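Local atomic coordinates of poly-beta-1,6-N-acetyl-D-glucosamine export protein (Escherichia coli, PDB entry 4Y25), a protein that exports the biofilm adhesin poly-beta-1,6-N-acetyl-D-glucosamine across the outer membrane, its C-terminal domain forming the membrane-spanning beta-barrel. Residues S15-E21 with E284-E290; S170-E175 with D186-Y192; K208-P214 with V238-K244; V250-Y256 with L272-P278. One frame throughout, in Å; residues are numbered along the deposited sequence.

Contact 1 of 4, residues S15-E21 with E284-E290; sequences STGIDAE and EHNLYVE
With CG2 anti to its backbone N and CG1 beside that nitrogen (chi1 -48°), Ile18 splits its branches across two residues of 284-290: CD1 reaches Val289 CG2 at 3.8 Å, while CG2 and CB lie against Leu287 CD2. His285, with CG between its backbone N and carbonyl carbon (chi1 66°), swings its ring to the acids of the facing segment. Asp19 OD2 comes to the ring edge, near its plane, 3.1 Å from His285 CE1; the carboxylate is turned steeply against the ring. The Glu21 carboxylate meets the same ring obliquely at NE2. In the middle of the contact, Ile18 N and Asp19 N both donate to Leu287 O, at 2.8 and 3.1 Å respectively, from the same face of its carbonyl plane. This is a classic beta bulge, which shifts the antiparallel register by one residue at the seam where the first and last strands close the sixteen-stranded barrel. Two straighter backbone bonds join Thr16 to Val289 on one side of the bulge; on the other, Leu287 N bonds Asp19 O, and Glu21 N bonds His285 O. Asn286 OD1 lies 3.3 Å from Ala20 CB and also accepts a weak bond from Gly22 N.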
# COMPACT_ATOMS: atom_id res chain seq x y z
N SER A 15 -6.16 -8.02 4.64
CA SER A 15 -5.89 -7.21 5.82
C SER A 15 -7.04 -7.34 6.81
O SER A 15 -8.21 -7.26 6.43
CB SER A 15 -5.67 -5.75 5.42
OG SER A 15 -5.65 -4.91 6.56
N THR A 16 -6.71 -7.55 8.08
CA THR A 16 -7.74 -7.66 9.11
C THR A 16 -7.28 -7.07 10.43
O THR A 16 -6.15 -7.28 10.87
CB THR A 16 -8.15 -9.13 9.32
OG1 THR A 16 -8.90 -9.23 10.54
CG2 THR A 16 -6.94 -10.02 9.41
N GLY A 17 -8.17 -6.31 11.07
CA GLY A 17 -7.86 -5.64 12.32
C GLY A 17 -8.12 -6.50 13.55
O GLY A 17 -9.21 -7.05 13.72
N ILE A 18 -7.12 -6.60 14.41
CA ILE A 18 -7.26 -7.31 15.67
C ILE A 18 -7.95 -6.40 16.68
O ILE A 18 -8.95 -6.77 17.30
CB ILE A 18 -5.90 -7.77 16.23
CG1 ILE A 18 -5.08 -8.46 15.14
CG2 ILE A 18 -6.09 -8.68 17.42
CD1 ILE A 18 -5.77 -9.65 14.52
N ASP A 19 -7.41 -5.20 16.83
CA ASP A 19 -8.05 -4.15 17.61
C ASP A 19 -7.59 -2.79 17.10
O ASP A 19 -6.54 -2.29 17.50
CB ASP A 19 -7.72 -4.30 19.10
CG ASP A 19 -8.47 -3.30 19.96
OD1 ASP A 19 -9.51 -2.77 19.51
OD2 ASP A 19 -8.02 -3.04 21.10
N ALA A 20 -8.37 -2.22 16.19
CA ALA A 20 -8.04 -0.93 15.60
C ALA A 20 -8.97 0.16 16.11
O ALA A 20 -10.04 0.40 15.55
CB ALA A 20 -8.11 -1.02 14.08
N GLU A 21 -8.56 0.82 17.19
CA GLU A 21 -9.38 1.85 17.81
C GLU A 21 -9.18 3.21 17.15
O GLU A 21 -9.55 4.25 17.70
CB GLU A 21 -9.08 1.93 19.31
CG GLU A 21 -9.43 0.64 20.06
CD GLU A 21 -8.90 0.61 21.48
OE1 GLU A 21 -8.42 1.65 21.97
OE2 GLU A 21 -8.96 -0.47 22.11
N GLU A 284 -4.45 6.94 19.84
CA GLU A 284 -5.12 5.64 19.83
C GLU A 284 -4.21 4.61 19.16
O GLU A 284 -3.28 4.98 18.43
CB GLU A 284 -6.47 5.72 19.11
CG GLU A 284 -7.64 6.14 19.99
CD GLU A 284 -8.13 5.03 20.92
OE1 GLU A 284 -7.38 4.06 21.17
OE2 GLU A 284 -9.27 5.13 21.41
N HIS A 285 -4.46 3.33 19.41
CA HIS A 285 -3.58 2.28 18.91
C HIS A 285 -4.26 1.41 17.84
O HIS A 285 -5.45 1.13 17.93
CB HIS A 285 -3.10 1.40 20.06
CG HIS A 285 -4.19 0.61 20.71
ND1 HIS A 285 -4.61 -0.62 20.23
CD2 HIS A 285 -4.95 0.86 21.80
CE1 HIS A 285 -5.58 -1.08 21.00
NE2 HIS A 285 -5.81 -0.20 21.96
N ASN A 286 -3.48 0.99 16.85
CA ASN A 286 -3.98 0.07 15.84
C ASN A 286 -3.17 -1.22 15.82
O ASN A 286 -1.95 -1.20 15.76
CB ASN A 286 -3.95 0.71 14.45
CG ASN A 286 -5.03 1.75 14.28
OD1 ASN A 286 -6.16 1.59 14.76
ND2 ASN A 286 -4.71 2.83 13.58
N LEU A 287 -3.88 -2.34 15.89
CA LEU A 287 -3.25 -3.65 15.83
C LEU A 287 -3.94 -4.47 14.75
O LEU A 287 -5.15 -4.68 14.81
CB LEU A 287 -3.33 -4.36 17.18
CG LEU A 287 -2.62 -5.71 17.29
CD1 LEU A 287 -1.11 -5.53 17.29
CD2 LEU A 287 -3.08 -6.46 18.53
N TYR A 288 -3.18 -4.92 13.76
CA TYR A 288 -3.78 -5.65 12.65
C TYR A 288 -2.81 -6.63 11.99
O TYR A 288 -1.60 -6.58 12.23
CB TYR A 288 -4.32 -4.67 11.61
CG TYR A 288 -3.30 -3.71 11.04
CD1 TYR A 288 -2.96 -2.55 11.71
CD2 TYR A 288 -2.69 -3.97 9.81
CE1 TYR A 288 -2.03 -1.67 11.19
CE2 TYR A 288 -1.76 -3.09 9.28
CZ TYR A 288 -1.43 -1.94 9.97
OH TYR A 288 -0.51 -1.07 9.45
N VAL A 289 -3.36 -7.51 11.17
CA VAL A 289 -2.57 -8.50 10.46
C VAL A 289 -2.73 -8.32 8.96
O VAL A 289 -3.84 -8.12 8.46
CB VAL A 289 -2.98 -9.94 10.86
CG1 VAL A 289 -2.21 -10.96 10.04
CG2 VAL A 289 -2.74 -10.16 12.34
N GLU A 290 -1.61 -8.36 8.24
CA GLU A 290 -1.60 -8.33 6.79
C GLU A 290 -1.02 -9.63 6.26
O GLU A 290 -0.19 -10.26 6.91
CB GLU A 290 -0.77 -7.15 6.28
CG GLU A 290 -1.54 -5.84 6.15
CD GLU A 290 -0.61 -4.65 5.95
OE1 GLU A 290 0.62 -4.83 6.05
OE2 GLU A 290 -1.12 -3.54 5.70

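Contact 2 of 4, residues S170-E175 with D186-Y192; sequences SLEGQE and DFLPSLY
Strand 170-175 runs antiparallel to 190-192, their axes 4.6 Å apart at closest approach and 178° between directions, and the ladder is interrupted where Leu188 and Pro189 leave regular strand geometry. Reciprocal backbone bonds join Leu171 to Leu191 on one side of the break and Glu175 to Phe187 on the other. Between them Gly173 N makes a weak bond to Pro189 O at 3.2 Å, and no return bond is possible because the proline nitrogen carries no hydrogen. Pro189 CD packs 3.4 Å from Gly173 O and also lies over one face of the Phe187 ring, offset toward its rim. Leu188 CA approaches the same Gly173 O in a CA-H...O contact. At the Asp186 end, Gln174 extends with CG anti to its backbone N (chi1 -177°), which carries NE2 to Asp186 OD2 at 3.1 Å. The acceptor lies near the amide plane of Gln174, but NE2 meets the carboxylate from above its plane, the two planes being 78° apart. Asp186 OD1 forms a salt bridge with Arg176, so both oxygens of this buried acid have partners. Farther along, Glu172 CG touches Ser190 OG at 3.7 Å, and Ser170 CB sits at the Tyr192 ring edge. The pairing belongs to the beta hairpin of strands 165-179 and 183-195, one up-and-down step of the outer-membrane barrel, with the break in its second strand.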
# COMPACT_ATOMS: atom_id res chain seq x y z
N SER A 170 4.51 12.47 0.39
CA SER A 170 5.37 11.60 1.19
C SER A 170 6.80 11.62 0.68
O SER A 170 7.04 11.83 -0.51
CB SER A 170 4.83 10.16 1.19
OG SER A 170 4.85 9.62 -0.12
N LEU A 171 7.74 11.42 1.59
CA LEU A 171 9.15 11.34 1.22
C LEU A 171 9.83 10.25 2.02
O LEU A 171 9.96 10.34 3.24
CB LEU A 171 9.85 12.68 1.45
CG LEU A 171 11.36 12.69 1.25
CD1 LEU A 171 11.74 12.19 -0.14
CD2 LEU A 171 11.93 14.08 1.49
N GLU A 172 10.27 9.20 1.33
CA GLU A 172 10.88 8.06 1.99
C GLU A 172 12.35 7.92 1.64
O GLU A 172 12.82 8.47 0.64
CB GLU A 172 10.14 6.77 1.63
CG GLU A 172 8.72 6.69 2.18
CD GLU A 172 8.14 5.29 2.08
OE1 GLU A 172 8.91 4.32 1.96
OE2 GLU A 172 6.89 5.17 2.13
N GLY A 173 13.08 7.19 2.48
CA GLY A 173 14.47 6.87 2.23
C GLY A 173 14.73 5.42 2.59
O GLY A 173 14.03 4.84 3.43
N GLN A 174 15.73 4.82 1.96
CA GLN A 174 16.12 3.46 2.27
C GLN A 174 17.64 3.34 2.26
O GLN A 174 18.26 3.25 1.20
CB GLN A 174 15.50 2.47 1.27
CG GLN A 174 15.79 1.01 1.58
CD GLN A 174 14.88 0.06 0.82
OE1 GLN A 174 14.06 0.48 0.01
NE2 GLN A 174 15.03 -1.24 1.09
N GLU A 175 18.23 3.36 3.45
CA GLU A 175 19.67 3.26 3.58
C GLU A 175 20.08 1.92 4.20
O GLU A 175 19.62 1.56 5.28
CB GLU A 175 20.21 4.41 4.42
CG GLU A 175 21.71 4.36 4.66
CD GLU A 175 22.22 5.61 5.32
OE1 GLU A 175 21.44 6.58 5.42
OE2 GLU A 175 23.39 5.63 5.75
N ASP A 186 17.98 -2.24 7.22
CA ASP A 186 17.74 -1.01 6.49
C ASP A 186 17.27 0.11 7.40
O ASP A 186 16.54 -0.12 8.37
CB ASP A 186 16.70 -1.22 5.38
CG ASP A 186 17.28 -1.89 4.16
OD1 ASP A 186 18.50 -1.75 3.93
OD2 ASP A 186 16.52 -2.55 3.42
N PHE A 187 17.71 1.33 7.10
CA PHE A 187 17.17 2.51 7.76
C PHE A 187 16.13 3.13 6.83
O PHE A 187 16.45 3.52 5.70
CB PHE A 187 18.29 3.50 8.09
CG PHE A 187 17.80 4.80 8.69
CD1 PHE A 187 17.03 4.80 9.84
CD2 PHE A 187 18.14 6.01 8.11
CE1 PHE A 187 16.59 5.99 10.39
CE2 PHE A 187 17.70 7.21 8.66
CZ PHE A 187 16.93 7.19 9.80
N LEU A 188 14.89 3.20 7.28
CA LEU A 188 13.81 3.73 6.46
C LEU A 188 13.12 4.92 7.11
O LEU A 188 12.06 4.78 7.72
CB LEU A 188 12.77 2.64 6.16
CG LEU A 188 13.21 1.43 5.33
CD1 LEU A 188 13.62 0.29 6.23
CD2 LEU A 188 12.10 1.00 4.38
N PRO A 189 13.73 6.11 6.98
CA PRO A 189 13.11 7.33 7.51
C PRO A 189 11.97 7.80 6.62
O PRO A 189 12.15 7.91 5.41
CB PRO A 189 14.27 8.33 7.51
CG PRO A 189 15.12 7.89 6.37
CD PRO A 189 15.01 6.38 6.31
N SER A 190 10.82 8.08 7.21
CA SER A 190 9.66 8.49 6.42
C SER A 190 9.13 9.85 6.83
O SER A 190 9.07 10.19 8.01
CB SER A 190 8.55 7.44 6.52
OG SER A 190 7.54 7.68 5.57
N LEU A 191 8.74 10.64 5.83
CA LEU A 191 8.05 11.91 6.06
C LEU A 191 6.70 11.89 5.35
O LEU A 191 6.56 11.27 4.29
CB LEU A 191 8.89 13.09 5.58
CG LEU A 191 10.28 13.24 6.18
CD1 LEU A 191 10.94 14.51 5.68
CD2 LEU A 191 10.21 13.24 7.69
N TYR A 192 5.71 12.56 5.92
CA TYR A 192 4.38 12.57 5.35
C TYR A 192 3.65 13.88 5.62
O TYR A 192 3.74 14.44 6.71
CB TYR A 192 3.57 11.39 5.90
CG TYR A 192 2.13 11.35 5.43
CD1 TYR A 192 1.81 11.01 4.12
CD2 TYR A 192 1.09 11.64 6.31
CE1 TYR A 192 0.49 10.96 3.69
CE2 TYR A 192 -0.23 11.59 5.89
CZ TYR A 192 -0.52 11.26 4.59
OH TYR A 192 -1.84 11.22 4.18

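Contact 3 of 4, residues K208-P214 with V238-K244; sequences KTFDIVP and VGASWQK
Two neighbouring staves of the membrane barrel, strands 208-225 and 228-243, form a beta hairpin, and this contact lies at the end away from the connecting turn. The segments run antiparallel at 171° with axes 4.7 Å apart. Paired backbone bonds link Phe210 with Trp242 and Ile212 with Ala240; Lys244 N adds one to Lys208 O, and a weak bond from Val238 N to Pro214 O closes the other end. On the face bearing Asp211 and Ser241, the serine hydroxyl donates to Asp211 OD1 at 2.6 Å, meeting the carboxylate from above its plane (42° out of it). Ser241 OG is anti to its backbone N (chi1 176°), which directs the hydroxyl across the strand gap. Beside it, Thr209 CG2 lies 3.3 Å from Trp242 O. The opposite face carries Phe210, Trp242, Ile212 and Ala240. There the six-membered ring of the indole points its edge at the neighbouring strand: CZ3 is 3.8 Å from Lys208 CG, which lies in the ring plane, and CE3 is 4.2 Å from Phe210 CB. Toward Val238, Gly239 CA comes 4.0 Å from Val213 CA, and Pro214 CD packs 3.2 Å from Val238 O. Both Asp211 and Ser241 are buried, and the acid has a second partner, since its OD2 forms a salt bridge with Arg277 of strand 266-278. A carboxylate held by a hydroxyl and a guanidinium would probably stay ionised, with its negative charge compensated from a strand beyond the hairpin.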
# COMPACT_ATOMS: atom_id res chain seq x y z
N LYS A 208 -4.42 19.74 8.50
CA LYS A 208 -3.01 19.81 8.15
C LYS A 208 -2.17 18.96 9.11
O LYS A 208 -1.97 19.32 10.26
CB LYS A 208 -2.53 21.27 8.17
CG LYS A 208 -1.15 21.47 7.57
CD LYS A 208 -0.88 22.95 7.29
CE LYS A 208 -1.84 23.50 6.24
NZ LYS A 208 -1.55 24.92 5.91
N THR A 209 -1.70 17.83 8.60
CA THR A 209 -0.92 16.89 9.41
C THR A 209 0.48 16.72 8.84
O THR A 209 0.68 16.71 7.62
CB THR A 209 -1.62 15.51 9.47
OG1 THR A 209 -3.00 15.69 9.81
CG2 THR A 209 -0.95 14.62 10.51
N PHE A 210 1.47 16.60 9.73
CA PHE A 210 2.84 16.37 9.31
C PHE A 210 3.54 15.42 10.27
O PHE A 210 3.50 15.63 11.49
CB PHE A 210 3.60 17.69 9.20
CG PHE A 210 5.03 17.54 8.78
CD1 PHE A 210 5.34 17.22 7.47
CD2 PHE A 210 6.06 17.73 9.68
CE1 PHE A 210 6.66 17.07 7.07
CE2 PHE A 210 7.38 17.59 9.29
CZ PHE A 210 7.68 17.26 7.99
N ASP A 211 4.16 14.38 9.73
CA ASP A 211 4.81 13.36 10.55
C ASP A 211 6.27 13.16 10.17
O ASP A 211 6.62 13.17 9.00
CB ASP A 211 4.07 12.02 10.45
CG ASP A 211 2.58 12.15 10.67
OD1 ASP A 211 2.15 13.06 11.42
OD2 ASP A 211 1.82 11.34 10.10
N ILE A 212 7.11 12.98 11.19
CA ILE A 212 8.48 12.56 10.97
C ILE A 212 8.71 11.27 11.74
O ILE A 212 8.72 11.26 12.97
CB ILE A 212 9.49 13.62 11.44
CG1 ILE A 212 9.26 14.94 10.71
CG2 ILE A 212 10.91 13.13 11.23
CD1 ILE A 212 10.19 16.06 11.15
N VAL A 213 8.86 10.16 11.02
CA VAL A 213 9.06 8.87 11.66
C VAL A 213 10.31 8.16 11.15
O VAL A 213 10.29 7.55 10.09
CB VAL A 213 7.85 7.93 11.44
CG1 VAL A 213 8.05 6.63 12.21
CG2 VAL A 213 6.56 8.60 11.86
N PRO A 214 11.41 8.26 11.91
CA PRO A 214 12.60 7.46 11.60
C PRO A 214 12.38 6.01 12.03
O PRO A 214 11.94 5.76 13.15
CB PRO A 214 13.70 8.13 12.42
CG PRO A 214 12.99 8.76 13.56
CD PRO A 214 11.65 9.19 13.03
N VAL A 238 10.05 5.04 15.82
CA VAL A 238 9.62 6.02 16.81
C VAL A 238 9.73 7.41 16.21
O VAL A 238 10.81 7.81 15.77
CB VAL A 238 10.47 5.95 18.10
CG1 VAL A 238 10.00 7.00 19.09
CG2 VAL A 238 10.39 4.56 18.72
N GLY A 239 8.62 8.14 16.19
CA GLY A 239 8.60 9.46 15.58
C GLY A 239 7.60 10.40 16.22
O GLY A 239 7.05 10.11 17.29
N ALA A 240 7.37 11.53 15.57
CA ALA A 240 6.43 12.53 16.07
C ALA A 240 5.40 12.91 15.01
O ALA A 240 5.70 12.94 13.82
CB ALA A 240 7.18 13.77 16.55
N SER A 241 4.18 13.18 15.46
CA SER A 241 3.11 13.60 14.56
C SER A 241 2.54 14.95 14.96
O SER A 241 2.11 15.14 16.10
CB SER A 241 1.98 12.57 14.54
OG SER A 241 0.90 13.02 13.75
N TRP A 242 2.52 15.88 14.02
CA TRP A 242 1.94 17.19 14.27
C TRP A 242 0.61 17.37 13.54
O TRP A 242 0.47 16.98 12.38
CB TRP A 242 2.90 18.31 13.87
CG TRP A 242 2.32 19.68 14.01
CD1 TRP A 242 2.32 20.46 15.13
CD2 TRP A 242 1.65 20.44 13.00
NE1 TRP A 242 1.69 21.66 14.88
CE2 TRP A 242 1.27 21.67 13.58
CE3 TRP A 242 1.34 20.21 11.66
CZ2 TRP A 242 0.60 22.66 12.86
CZ3 TRP A 242 0.67 21.19 10.95
CH2 TRP A 242 0.31 22.40 11.55
N GLN A 243 -0.36 17.95 14.24
CA GLN A 243 -1.66 18.26 13.66
C GLN A 243 -2.11 19.64 14.16
O GLN A 243 -2.17 19.88 15.36
CB GLN A 243 -2.69 17.19 14.02
CG GLN A 243 -4.05 17.40 13.38
CD GLN A 243 -5.08 16.38 13.86
OE1 GLN A 243 -4.75 15.45 14.60
NE2 GLN A 243 -6.32 16.55 13.43
N LYS A 244 -2.41 20.53 13.22
CA LYS A 244 -2.81 21.89 13.54
C LYS A 244 -4.09 21.88 14.37
O LYS A 244 -4.97 21.05 14.12
CB LYS A 244 -2.95 22.71 12.25
CG LYS A 244 -3.70 24.03 12.34
CD LYS A 244 -3.38 24.86 11.09
CE LYS A 244 -4.51 25.77 10.66
NZ LYS A 244 -5.57 25.90 11.69

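Contact 4 of 4, residues V250-Y256 with L272-P278; sequences VVTQLGY and LRWEKRP
Trp274 buries more surface than any other residue of this contact, packing against Thr252 and Leu254, its indole lying on the face these residues share with Lys276. CG lies anti to the backbone N (chi1 -173°), and the six-membered ring then reaches across the strand gap to put CZ3 3.7 Å from Thr252 CG2. That methyl is also 3.8 Å from Lys276 CB, so it sits against two residues of the facing strand. Leu254 lies alongside the indole, pointing the same way, with CD1 4.1 Å from Trp274 CE3. Underneath, reciprocal backbone bonds join Thr252 to Lys276, Leu254 to Trp274 and Tyr256 to Leu272, the shortest being Leu272 N to Tyr256 O at 2.7 Å. This regular antiparallel ladder, 177° between strand directions, belongs to the hairpin of strands 247-262 and 266-278 in the barrel wall. Side-chain contacts thin out toward Tyr256, although its backbone stays paired with Leu272: its ring leads away on the exposed surface, and its hydroxyl bonds Gln232 and Gln258 instead. The Lys276 chain, fully extended, likewise carries its amine away from 250-256. On the other face Gln253 and Glu275 meet only through CB atoms, 4.2 Å apart. Farther along that face Arg273 brings NH1 back to 3.6 Å from Gly255 CA. At the Pro278 end, Val251 CG2 lies beside Arg277 CB at 3.7 Å, while the polar end of Arg277 is engaged by Asp211.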
# COMPACT_ATOMS: atom_id res chain seq x y z
N VAL A 250 3.72 11.71 20.15
CA VAL A 250 4.69 10.74 19.67
C VAL A 250 4.06 9.67 18.78
O VAL A 250 2.90 9.29 18.96
CB VAL A 250 5.42 10.08 20.88
CG1 VAL A 250 4.43 9.33 21.76
CG2 VAL A 250 6.55 9.17 20.42
N VAL A 251 4.83 9.19 17.80
CA VAL A 251 4.42 8.08 16.96
C VAL A 251 5.33 6.88 17.20
O VAL A 251 6.55 7.00 17.15
CB VAL A 251 4.45 8.45 15.47
CG1 VAL A 251 4.23 7.21 14.60
CG2 VAL A 251 3.41 9.50 15.17
N THR A 252 4.72 5.73 17.46
CA THR A 252 5.49 4.51 17.63
C THR A 252 4.88 3.40 16.77
O THR A 252 3.66 3.30 16.64
CB THR A 252 5.55 4.07 19.10
OG1 THR A 252 6.32 2.87 19.22
CG2 THR A 252 4.15 3.83 19.65
N GLN A 253 5.74 2.58 16.17
CA GLN A 253 5.25 1.51 15.32
C GLN A 253 6.15 0.28 15.36
O GLN A 253 7.38 0.39 15.38
CB GLN A 253 5.09 2.00 13.88
CG GLN A 253 6.34 2.60 13.27
CD GLN A 253 6.06 3.36 11.99
OE1 GLN A 253 4.92 3.76 11.74
NE2 GLN A 253 7.09 3.57 11.19
N LEU A 254 5.52 -0.89 15.38
CA LEU A 254 6.23 -2.16 15.42
C LEU A 254 5.62 -3.13 14.43
O LEU A 254 4.41 -3.14 14.22
CB LEU A 254 6.20 -2.77 16.82
CG LEU A 254 6.97 -2.05 17.93
CD1 LEU A 254 6.50 -2.54 19.29
CD2 LEU A 254 8.46 -2.26 17.77
N GLY A 255 6.47 -3.95 13.82
CA GLY A 255 6.00 -4.98 12.91
C GLY A 255 6.82 -6.24 13.04
O GLY A 255 8.03 -6.19 13.25
N TYR A 256 6.15 -7.38 12.95
CA TYR A 256 6.83 -8.66 12.86
C TYR A 256 6.17 -9.53 11.80
O TYR A 256 4.95 -9.68 11.79
CB TYR A 256 6.85 -9.40 14.19
CG TYR A 256 7.53 -10.74 14.08
CD1 TYR A 256 8.91 -10.85 14.13
CD2 TYR A 256 6.78 -11.90 13.90
CE1 TYR A 256 9.53 -12.08 14.02
CE2 TYR A 256 7.40 -13.14 13.78
CZ TYR A 256 8.77 -13.22 13.84
OH TYR A 256 9.38 -14.45 13.72
N LEU A 272 2.34 -9.05 11.41
CA LEU A 272 1.55 -8.49 12.51
C LEU A 272 2.02 -7.07 12.80
O LEU A 272 3.19 -6.85 13.10
CB LEU A 272 1.68 -9.36 13.76
CG LEU A 272 1.07 -8.78 15.03
CD1 LEU A 272 -0.42 -8.55 14.86
CD2 LEU A 272 1.35 -9.70 16.21
N ARG A 273 1.11 -6.11 12.71
CA ARG A 273 1.50 -4.71 12.86
C ARG A 273 0.82 -4.02 14.04
O ARG A 273 -0.33 -4.29 14.38
CB ARG A 273 1.19 -3.93 11.58
CG ARG A 273 2.00 -4.40 10.40
CD ARG A 273 2.33 -3.27 9.45
NE ARG A 273 3.27 -3.72 8.43
CZ ARG A 273 4.59 -3.81 8.62
NH1 ARG A 273 5.11 -3.46 9.79
NH2 ARG A 273 5.37 -4.24 7.65
N TRP A 274 1.57 -3.11 14.66
CA TRP A 274 1.06 -2.27 15.73
C TRP A 274 1.52 -0.84 15.50
O TRP A 274 2.65 -0.60 15.07
CB TRP A 274 1.55 -2.79 17.09
CG TRP A 274 0.95 -2.09 18.27
CD1 TRP A 274 -0.32 -2.24 18.75
CD2 TRP A 274 1.59 -1.15 19.13
NE1 TRP A 274 -0.51 -1.44 19.85
CE2 TRP A 274 0.65 -0.76 20.11
CE3 TRP A 274 2.88 -0.59 19.18
CZ2 TRP A 274 0.95 0.16 21.12
CZ3 TRP A 274 3.17 0.32 20.18
CH2 TRP A 274 2.21 0.68 21.13
N GLU A 275 0.64 0.12 15.77
CA GLU A 275 1.01 1.52 15.68
C GLU A 275 0.14 2.37 16.60
O GLU A 275 -1.03 2.07 16.83
CB GLU A 275 0.92 2.02 14.24
CG GLU A 275 -0.40 2.68 13.87
CD GLU A 275 -0.41 3.20 12.45
OE1 GLU A 275 0.49 4.01 12.10
OE2 GLU A 275 -1.31 2.81 11.68
N LYS A 276 0.75 3.42 17.14
CA LYS A 276 0.05 4.30 18.07
C LYS A 276 0.43 5.74 17.77
O LYS A 276 1.55 6.18 18.04
CB LYS A 276 0.40 3.93 19.51
CG LYS A 276 -0.47 4.60 20.57
CD LYS A 276 -0.05 4.13 21.96
CE LYS A 276 -0.99 4.64 23.04
NZ LYS A 276 -0.55 4.17 24.38
N ARG A 277 -0.51 6.48 17.18
CA ARG A 277 -0.28 7.87 16.84
C ARG A 277 -1.48 8.71 17.28
O ARG A 277 -2.56 8.17 17.52
CB ARG A 277 -0.03 8.02 15.33
CG ARG A 277 -1.23 7.72 14.45
CD ARG A 277 -0.90 7.93 12.98
NE ARG A 277 -0.33 9.25 12.71
CZ ARG A 277 -1.04 10.32 12.38
NH1 ARG A 277 -2.36 10.24 12.27
NH2 ARG A 277 -0.44 11.48 12.15
N PRO A 278 -1.30 10.03 17.41
CA PRO A 278 -2.42 10.89 17.80
C PRO A 278 -3.40 11.19 16.66
O PRO A 278 -2.98 11.48 15.54
CB PRO A 278 -1.73 12.17 18.26
CG PRO A 278 -0.45 12.19 17.51
CD PRO A 278 -0.02 10.76 17.40

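From the N terminus, 15-21 on the first barrel strand pairs with 284-290 on the last, so contact 1 closes a loop of 262 residues and seals the cylinder. The other three nest inside that loop and follow in series without crossing: contact 2 closes a hairpin before contact 3 opens the next, and contact 4 opens after contact 3 closes. Each meets its successor through adjacent strands: Tyr192 O with Asp211 N joins contacts 2 and 3, and Gly239 O with Val251 N joins 3 and 4. Asn286 N with Glu275 O brings contact 4 against contact 1, their centres about 10 Å apart, whereas contacts 1 and 2 do not touch.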